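Local coordinates for protein NalP translocator (Neisseria meningitidis, PDB 1UYN) that forms the hydrophilic outer-membrane pore of an autotransporter, a twelve-stranded beta-barrel through which the secreted protease passenger reaches the bacterial cell surface, at residues A11-D16 with W95-A100; S17-A22 with G54-G59; H264-A269 with A290-Y295. All coordinates share one frame; numbering follows the deposited sequence.

Contact 1: residues A11-D16 with W95-A100; sequences ATVYAD and WSENSA
Glu97 OE2 lies between the Asp16 carboxylate on helix 12-34 and the indole of Trp95, two residues back along its own strand. Trp95 NE1 donates to it at 2.8 Å with an N-H...O angle of 158°. This bond lies close to the indole plane but meets the oxygen from above the plane of the Glu97 carboxylate. From the helix, Asp16 OD2 approaches the same Glu97 OE2 to 2.5 Å. The two carboxylates are turned 75° apart. The indole N-H probably offsets some of the negative charge on Glu97.

Asp16 also packs through its methylene: CB sits over one face of the Trp95 ring, displaced toward the rim, 3.4 Å from NE1. Trp95 CG is anti to the backbone N (chi1 165°), which sends the indole from the strand toward the helix.

Val13 supplies the apolar half. Its CG2 stands 4.2 Å from Trp95 CD1, near the ring plane, and 3.8 Å from Ala100 CB, the residue that closes the type II turn begun by Glu97. Val13 CB is 3.6 Å from Glu97 OE1, so this carboxylate oxygen borders the aliphatic surface, and Thr12 OG1 comes within 3.5 Å of the same Glu97 OE1.

The first turn of helix 12-34 is thus set inside the barrel against the hairpin of strands 82-97 and 100-117. Ile136 and Arg138 of strand 121-139 also touch Val13, and Gln58 touches the indole of Trp95.

Contact 2: residues S17-A22 with G54-G59; sequences STAAHA and GTWEQG
Ala19 and Ala20 on the helix meet Trp56 and Gln58 through small van der Waals contacts that bury 149 Å² in all. Those with the indole are made at its rim. Trp56 CZ3 reaches Ala19 O at 3.7 Å and Ala20 CA at 3.9 Å, both near the ring plane, while CH2 lies 4.2 Å from Ala19 CB. The six-membered ring therefore points its edge at the helix backbone. A chi1 of -164°, which sets CG opposite the backbone N, carries the indole from the strand into the barrel; there Met65 touches both Trp56 and Ala20, and the ring of Tyr295 meets Trp56 edge-to-face.

Contact with the Gln58 amide is between unlike groups. The Ala19 methyl lies nearer to OE1, at 3.1 Å, than to NE2, at 3.8 Å. The amide nitrogen has its polar partner one helical turn earlier, donating to Asp16 O.

Within its own segment, Gln58 sets CG over a face of the Trp56 ring, so amide and indole approach the helix side by side.

Small alanines facing this part of the wall are consistent with a helix lying against it, an arrangement that fits the autotransporter translocator fold: a twelve-stranded barrel whose pore is occupied by the N-terminal helix.

Contact 3: residues H264-A269 with A290-Y295; sequences HTRLVA and AGSKQY. With SO4 (sulfate ion), chain C.
Leu267 and Gly291 form an antiparallel hydrogen-bonded pair in the beta hairpin of strands 265-278 and 281-292. Both backbone bonds are sound: Gly291 N to Leu267 O is 2.8 Å with an N-H...O angle of 171°, and Leu267 N to Gly291 O is 3.1 Å. The same two carbonyls receive CA-H...O contacts, Leu267 O from Ala290 CA and Gly291 O from Arg266 CA.

Beyond Gly291 the second strand ends in a type II turn, Ser292 to Tyr295, with His264 still touching Ser292 and Lys293. Ser292 N and O bond to Tyr295 O and N across this turn, and Ser292 OG donates to Lys293 O from above the carbonyl plane. Thr265 N donates a hydrogen bond to O3 of a sulfate, probably from the crystallisation liquor, at 3.0 Å.

Arg266 turns inward. A bend at chi3 (57°) helps lay its guanidinium flat on the Tyr295 ring, planes 19° apart, with CZ 3.8 Å from the ring centroid and nearly over it. This is both a stack and a cation-pi contact. Arg266 NH1 also makes a salt bridge to Asp23 of helix 12-34, which probably offsets its charge; Tyr295 OH bonds to Asp23 and Arg27. On the same sheet face, Val268 CG2 touches Ala290 CB at 3.7 Å.

In the fold
Contacts 1 and 2 share helix 12-34 and hold successive turns of it against the barrel wall, both partly buried; contact 3 joins two wall strands and is a surface contact. Their chemistry follows that division. Contact 1 is rich in acids, contact 2 is nearly all van der Waals packing, and contact 3 has the pair of backbone bonds between strands, with the helix reached through side chains. Contacts 1 and 2 meet where Trp95 CH2 packs 3.5 Å from Trp56 O. Contacts 2 and 3 meet across the barrel's closing seam, Glu57 N lying 3.1 Å from Gln294 O. Contacts 1 and 3 do not touch, their nearest atoms being about 8 Å apart.

Contact 1: residues A11-D16 with W95-A100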
loop_
_atom_site.group_PDB
_atom_site.type_symbol
_atom_site.label_atom_id
_atom_site.label_comp_id
_atom_site.label_asym_id
_atom_site.label_seq_id
_atom_site.Cartn_x
_atom_site.Cartn_y
_atom_site.Cartn_z
ATOM N N ALA A 11 -20.986 14.430 -4.166
ATOM C CA ALA A 11 -20.453 13.392 -3.263
ATOM C C ALA A 11 -19.058 12.905 -3.721
ATOM O O ALA A 11 -18.807 11.706 -3.977
ATOM C CB ALA A 11 -21.418 12.238 -3.205
ATOM N N THR A 12 -18.125 13.845 -3.805
ATOM C CA THR A 12 -16.746 13.506 -4.138
ATOM C C THR A 12 -16.101 12.754 -2.989
ATOM O O THR A 12 -15.013 12.172 -3.178
ATOM C CB THR A 12 -15.898 14.754 -4.348
ATOM O OG1 THR A 12 -16.008 15.584 -3.184
ATOM C CG2 THR A 12 -16.368 15.591 -5.528
ATOM N N VAL A 13 -16.733 12.799 -1.810
ATOM C CA VAL A 13 -16.183 12.157 -0.622
ATOM C C VAL A 13 -16.128 10.640 -0.738
ATOM O O VAL A 13 -15.164 10.019 -0.266
ATOM C CB VAL A 13 -16.890 12.589 0.694
ATOM C CG1 VAL A 13 -18.335 11.996 0.826
ATOM C CG2 VAL A 13 -16.031 12.211 1.877
ATOM N N TYR A 14 -17.088 10.036 -1.407
ATOM C CA TYR A 14 -16.964 8.622 -1.662
ATOM C C TYR A 14 -15.833 8.277 -2.640
ATOM O O TYR A 14 -15.095 7.348 -2.392
ATOM C CB TYR A 14 -18.273 8.047 -2.113
ATOM C CG TYR A 14 -19.303 8.191 -1.064
ATOM C CD1 TYR A 14 -19.433 7.248 -0.099
ATOM C CD2 TYR A 14 -20.150 9.295 -1.032
ATOM C CE1 TYR A 14 -20.378 7.397 0.907
ATOM C CE2 TYR A 14 -21.107 9.441 -0.042
ATOM C CZ TYR A 14 -21.200 8.493 0.920
ATOM O OH TYR A 14 -22.112 8.590 1.911
ATOM N N ALA A 15 -15.701 9.005 -3.750
ATOM C CA ALA A 15 -14.602 8.757 -4.704
ATOM C C ALA A 15 -13.242 8.889 -4.038
ATOM O O ALA A 15 -12.376 8.075 -4.242
ATOM C CB ALA A 15 -14.663 9.727 -5.885
ATOM N N ASP A 16 -13.091 9.937 -3.246
ATOM C CA ASP A 16 -11.849 10.306 -2.614
ATOM C C ASP A 16 -11.400 9.347 -1.542
ATOM O O ASP A 16 -10.205 9.074 -1.417
ATOM C CB ASP A 16 -12.024 11.691 -1.975
ATOM C CG ASP A 16 -12.105 12.802 -3.002
ATOM O OD1 ASP A 16 -11.824 12.528 -4.178
ATOM O OD2 ASP A 16 -12.452 13.980 -2.746
ATOM N N TRP A 95 -10.171 9.756 5.951
ATOM C CA TRP A 95 -10.069 10.736 4.899
ATOM C C TRP A 95 -11.006 11.954 5.239
ATOM O O TRP A 95 -12.179 11.808 5.536
ATOM C CB TRP A 95 -10.415 10.092 3.561
ATOM C CG TRP A 95 -10.683 11.135 2.519
ATOM C CD1 TRP A 95 -11.890 11.672 2.210
ATOM C CD2 TRP A 95 -9.713 11.841 1.731
ATOM N NE1 TRP A 95 -11.738 12.637 1.250
ATOM C CE2 TRP A 95 -10.413 12.758 0.930
ATOM C CE3 TRP A 95 -8.317 11.775 1.612
ATOM C CZ2 TRP A 95 -9.780 13.622 0.034
ATOM C CZ3 TRP A 95 -7.677 12.636 0.707
ATOM C CH2 TRP A 95 -8.413 13.551 -0.060
ATOM N N SER A 96 -10.445 13.152 5.164
ATOM C CA SER A 96 -11.145 14.387 5.512
ATOM C C SER A 96 -11.216 15.316 4.330
ATOM O O SER A 96 -10.350 15.293 3.494
ATOM C CB SER A 96 -10.400 15.123 6.624
ATOM O OG SER A 96 -11.014 14.833 7.836
ATOM N N GLU A 97 -12.219 16.176 4.329
ATOM C CA GLU A 97 -12.495 17.122 3.251
ATOM C C GLU A 97 -13.273 18.274 3.865
ATOM O O GLU A 97 -13.709 18.175 5.020
ATOM C CB GLU A 97 -13.429 16.487 2.253
ATOM C CG GLU A 97 -12.766 15.755 1.133
ATOM C CD GLU A 97 -13.783 15.072 0.230
ATOM O OE1 GLU A 97 -14.937 15.524 0.176
ATOM O OE2 GLU A 97 -13.426 14.076 -0.432
ATOM N N ASN A 98 -13.502 19.342 3.107
ATOM C CA ASN A 98 -14.503 20.292 3.525
ATOM C C ASN A 98 -15.800 19.470 3.590
ATOM O O ASN A 98 -16.111 18.676 2.668
ATOM C CB ASN A 98 -14.631 21.491 2.557
ATOM C CG ASN A 98 -15.783 22.465 2.957
ATOM O OD1 ASN A 98 -15.752 23.081 4.050
ATOM N ND2 ASN A 98 -16.806 22.593 2.077
ATOM N N SER A 99 -16.516 19.600 4.706
ATOM C CA SER A 99 -17.904 19.163 4.759
ATOM C C SER A 99 -18.151 17.703 5.120
ATOM O O SER A 99 -19.320 17.298 5.231
ATOM C CB SER A 99 -18.603 19.451 3.405
ATOM O OG SER A 99 -19.173 20.744 3.408
ATOM N N ALA A 100 -17.093 16.912 5.285
ATOM C CA ALA A 100 -17.235 15.455 5.244
ATOM C C ALA A 100 -15.967 14.721 5.609
ATOM O O ALA A 100 -14.870 15.114 5.218
ATOM C CB ALA A 100 -17.653 15.001 3.834
#

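Contact 2: residues S17-A22 with G54-G59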
loop_
_atom_site.group_PDB
_atom_site.type_symbol
_atom_site.label_atom_id
_atom_site.label_comp_id
_atom_site.label_asym_id
_atom_site.label_seq_id
_atom_site.Cartn_x
_atom_site.Cartn_y
_atom_site.Cartn_z
ATOM N N SER A 17 -12.331 8.887 -0.720
ATOM C CA SER A 17 -12.010 7.901 0.323
ATOM C C SER A 17 -11.619 6.584 -0.309
ATOM O O SER A 17 -10.578 6.010 0.024
ATOM C CB SER A 17 -13.154 7.700 1.283
ATOM O OG SER A 17 -14.383 7.543 0.598
ATOM N N THR A 18 -12.394 6.121 -1.284
ATOM C CA THR A 18 -11.979 4.926 -2.028
ATOM C C THR A 18 -10.591 5.079 -2.624
ATOM O O THR A 18 -9.752 4.207 -2.471
ATOM C CB THR A 18 -12.940 4.601 -3.140
ATOM O OG1 THR A 18 -14.259 4.462 -2.608
ATOM C CG2 THR A 18 -12.604 3.242 -3.712
ATOM N N ALA A 19 -10.357 6.185 -3.308
ATOM C CA ALA A 19 -9.019 6.507 -3.842
ATOM C C ALA A 19 -7.922 6.457 -2.757
ATOM O O ALA A 19 -6.827 5.930 -3.001
ATOM C CB ALA A 19 -9.037 7.891 -4.466
ATOM N N ALA A 20 -8.214 7.033 -1.583
ATOM C CA ALA A 20 -7.271 7.033 -0.460
ATOM C C ALA A 20 -6.942 5.628 0.018
ATOM O O ALA A 20 -5.818 5.362 0.391
ATOM C CB ALA A 20 -7.808 7.856 0.699
ATOM N N HIS A 21 -7.927 4.735 -0.018
ATOM C CA HIS A 21 -7.730 3.341 0.370
ATOM C C HIS A 21 -6.845 2.575 -0.637
ATOM O O HIS A 21 -5.866 1.925 -0.243
ATOM C CB HIS A 21 -9.060 2.608 0.527
ATOM C CG HIS A 21 -8.899 1.143 0.748
ATOM N ND1 HIS A 21 -8.346 0.626 1.894
ATOM C CD2 HIS A 21 -9.143 0.088 -0.055
ATOM C CE1 HIS A 21 -8.302 -0.690 1.806
ATOM N NE2 HIS A 21 -8.780 -1.044 0.631
ATOM N N ALA A 22 -7.204 2.636 -1.918
ATOM C CA ALA A 22 -6.370 2.058 -2.993
ATOM C C ALA A 22 -4.901 2.474 -2.940
ATOM O O ALA A 22 -3.991 1.701 -3.272
ATOM C CB ALA A 22 -6.938 2.420 -4.380
ATOM N N GLY A 54 -0.885 11.904 4.723
ATOM C CA GLY A 54 -0.680 12.899 3.693
ATOM C C GLY A 54 -1.836 13.848 3.471
ATOM O O GLY A 54 -2.842 13.829 4.184
ATOM N N THR A 55 -1.637 14.705 2.478
ATOM C CA THR A 55 -2.669 15.566 1.929
ATOM C C THR A 55 -2.798 15.252 0.429
ATOM O O THR A 55 -1.850 14.752 -0.194
ATOM C CB THR A 55 -2.306 17.043 2.151
ATOM O OG1 THR A 55 -0.949 17.259 1.775
ATOM C CG2 THR A 55 -2.320 17.406 3.619
ATOM N N TRP A 56 -3.964 15.543 -0.154
ATOM C CA TRP A 56 -4.202 15.198 -1.549
ATOM C C TRP A 56 -5.314 16.060 -2.126
ATOM O O TRP A 56 -6.437 16.007 -1.657
ATOM C CB TRP A 56 -4.548 13.709 -1.609
ATOM C CG TRP A 56 -4.489 12.998 -2.962
ATOM C CD1 TRP A 56 -4.231 13.547 -4.202
ATOM C CD2 TRP A 56 -4.715 11.584 -3.198
ATOM N NE1 TRP A 56 -4.286 12.568 -5.174
ATOM C CE2 TRP A 56 -4.586 11.361 -4.595
ATOM C CE3 TRP A 56 -5.014 10.486 -2.363
ATOM C CZ2 TRP A 56 -4.742 10.096 -5.179
ATOM C CZ3 TRP A 56 -5.186 9.211 -2.953
ATOM C CH2 TRP A 56 -5.048 9.032 -4.346
ATOM N N GLU A 57 -5.005 16.875 -3.126
ATOM C CA GLU A 57 -6.042 17.471 -3.964
ATOM C C GLU A 57 -6.491 16.498 -5.069
ATOM O O GLU A 57 -5.722 16.188 -5.978
ATOM C CB GLU A 57 -5.548 18.757 -4.614
ATOM C CG GLU A 57 -6.666 19.591 -5.234
ATOM C CD GLU A 57 -7.173 20.639 -4.284
ATOM O OE1 GLU A 57 -6.672 20.635 -3.129
ATOM O OE2 GLU A 57 -8.055 21.468 -4.675
ATOM N N GLN A 58 -7.735 16.044 -4.993
ATOM C CA GLN A 58 -8.287 15.101 -5.950
ATOM C C GLN A 58 -9.359 15.787 -6.768
ATOM O O GLN A 58 -10.563 15.648 -6.485
ATOM C CB GLN A 58 -8.909 13.900 -5.232
ATOM C CG GLN A 58 -7.913 12.990 -4.540
ATOM C CD GLN A 58 -8.502 11.644 -4.219
ATOM O OE1 GLN A 58 -8.857 10.897 -5.141
ATOM N NE2 GLN A 58 -8.592 11.307 -2.909
ATOM N N GLY A 59 -8.914 16.535 -7.783
ATOM C CA GLY A 59 -9.804 17.191 -8.722
ATOM C C GLY A 59 -10.637 18.252 -8.050
ATOM O O GLY A 59 -11.856 18.193 -8.087
#

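Contact 3: residues H264-A269 with A290-Y295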
loop_
_atom_site.group_PDB
_atom_site.type_symbol
_atom_site.label_atom_id
_atom_site.label_comp_id
_atom_site.label_asym_id
_atom_site.label_seq_id
_atom_site.Cartn_x
_atom_site.Cartn_y
_atom_site.Cartn_z
ATOM N N HIS A 264 -0.711 11.463 -12.530
ATOM C CA HIS A 264 0.591 12.133 -12.428
ATOM C C HIS A 264 1.592 11.156 -11.954
ATOM O O HIS A 264 1.237 10.186 -11.294
ATOM C CB HIS A 264 0.548 13.348 -11.486
ATOM C CG HIS A 264 -0.307 14.470 -11.995
ATOM N ND1 HIS A 264 -1.687 14.384 -12.064
ATOM C CD2 HIS A 264 0.021 15.698 -12.471
ATOM C CE1 HIS A 264 -2.164 15.512 -12.568
ATOM N NE2 HIS A 264 -1.151 16.332 -12.810
ATOM N N THR A 265 2.843 11.399 -12.339
ATOM C CA THR A 265 4.004 10.641 -11.867
ATOM C C THR A 265 4.306 11.058 -10.435
ATOM O O THR A 265 4.474 12.235 -10.196
ATOM C CB THR A 265 5.215 10.987 -12.749
ATOM O OG1 THR A 265 5.025 10.432 -14.042
ATOM C CG2 THR A 265 6.492 10.307 -12.307
ATOM N N ARG A 266 4.366 10.126 -9.483
ATOM C CA ARG A 266 5.056 10.450 -8.207
ATOM C C ARG A 266 6.452 9.932 -8.008
ATOM O O ARG A 266 6.761 8.871 -8.434
ATOM C CB ARG A 266 4.279 10.067 -6.968
ATOM C CG ARG A 266 3.841 8.701 -6.869
ATOM C CD ARG A 266 2.630 8.654 -6.100
ATOM N NE ARG A 266 1.585 9.512 -6.699
ATOM C CZ ARG A 266 0.304 9.386 -6.392
ATOM N NH1 ARG A 266 -0.094 8.431 -5.517
ATOM N NH2 ARG A 266 -0.580 10.202 -6.952
ATOM N N LEU A 267 7.271 10.751 -7.371
ATOM C CA LEU A 267 8.597 10.411 -6.915
ATOM C C LEU A 267 8.438 9.987 -5.472
ATOM O O LEU A 267 7.747 10.635 -4.721
ATOM C CB LEU A 267 9.509 11.644 -6.957
ATOM C CG LEU A 267 9.526 12.447 -8.275
ATOM C CD1 LEU A 267 10.650 13.521 -8.327
ATOM C CD2 LEU A 267 9.638 11.512 -9.505
ATOM N N VAL A 268 9.066 8.887 -5.104
ATOM C CA VAL A 268 9.115 8.460 -3.729
ATOM C C VAL A 268 10.551 8.305 -3.303
ATOM O O VAL A 268 11.279 7.573 -3.951
ATOM C CB VAL A 268 8.482 7.071 -3.555
ATOM C CG1 VAL A 268 8.564 6.644 -2.085
ATOM C CG2 VAL A 268 7.056 7.066 -4.081
ATOM N N ALA A 269 10.951 8.955 -2.219
ATOM C CA ALA A 269 12.265 8.709 -1.598
ATOM C C ALA A 269 12.033 8.061 -0.230
ATOM O O ALA A 269 10.963 8.216 0.350
ATOM C CB ALA A 269 13.052 10.000 -1.464
ATOM N N ALA A 290 6.148 10.059 -0.594
ATOM C CA ALA A 290 5.714 10.146 -1.996
ATOM C C ALA A 290 5.213 11.556 -2.338
ATOM O O ALA A 290 4.413 12.108 -1.579
ATOM C CB ALA A 290 4.632 9.189 -2.249
ATOM N N GLY A 291 5.658 12.113 -3.476
ATOM C CA GLY A 291 5.165 13.398 -3.972
ATOM C C GLY A 291 4.824 13.498 -5.456
ATOM O O GLY A 291 5.531 13.034 -6.323
ATOM N N SER A 292 3.689 14.087 -5.759
ATOM C CA SER A 292 3.506 14.731 -7.071
ATOM C C SER A 292 2.912 16.077 -6.813
ATOM O O SER A 292 2.659 16.412 -5.672
ATOM C CB SER A 292 2.556 13.938 -7.954
ATOM O OG SER A 292 1.276 13.890 -7.374
ATOM N N LYS A 293 2.684 16.863 -7.861
ATOM C CA LYS A 293 1.924 18.096 -7.706
ATOM C C LYS A 293 0.598 17.651 -7.108
ATOM O O LYS A 293 0.019 16.634 -7.516
ATOM C CB LYS A 293 1.747 18.858 -9.034
ATOM C CG LYS A 293 0.668 18.304 -9.997
ATOM C CD LYS A 293 0.281 19.359 -11.052
ATOM C CE LYS A 293 -1.004 20.153 -10.689
ATOM N NZ LYS A 293 -0.974 21.528 -11.303
ATOM N N GLN A 294 0.191 18.385 -6.076
ATOM C CA GLN A 294 -1.048 18.160 -5.338
ATOM C C GLN A 294 -1.118 16.823 -4.632
ATOM O O GLN A 294 -2.203 16.334 -4.296
ATOM C CB GLN A 294 -2.246 18.359 -6.267
ATOM C CG GLN A 294 -2.644 19.843 -6.444
ATOM C CD GLN A 294 -3.920 19.963 -7.255
ATOM O OE1 GLN A 294 -4.780 20.822 -6.979
ATOM N NE2 GLN A 294 -4.071 19.069 -8.239
ATOM N N TYR A 295 0.026 16.218 -4.374
ATOM C CA TYR A 295 0.011 14.973 -3.598
ATOM C C TYR A 295 1.262 14.906 -2.759
ATOM O O TYR A 295 2.334 15.263 -3.201
ATOM C CB TYR A 295 -0.177 13.723 -4.503
ATOM C CG TYR A 295 -0.124 12.394 -3.773
ATOM C CD1 TYR A 295 1.086 11.891 -3.295
ATOM C CD2 TYR A 295 -1.266 11.645 -3.558
ATOM C CE1 TYR A 295 1.157 10.715 -2.644
ATOM C CE2 TYR A 295 -1.215 10.426 -2.862
ATOM C CZ TYR A 295 0.010 9.975 -2.415
ATOM O OH TYR A 295 0.139 8.793 -1.734
HETATM S S SO4 C . 3.055 15.224 -14.421
HETATM O O1 SO4 C . 1.997 14.871 -15.405
HETATM O O2 SO4 C . 2.717 16.543 -13.853
HETATM O O3 SO4 C . 3.222 14.186 -13.402
HETATM O O4 SO4 C . 4.386 15.314 -15.035
#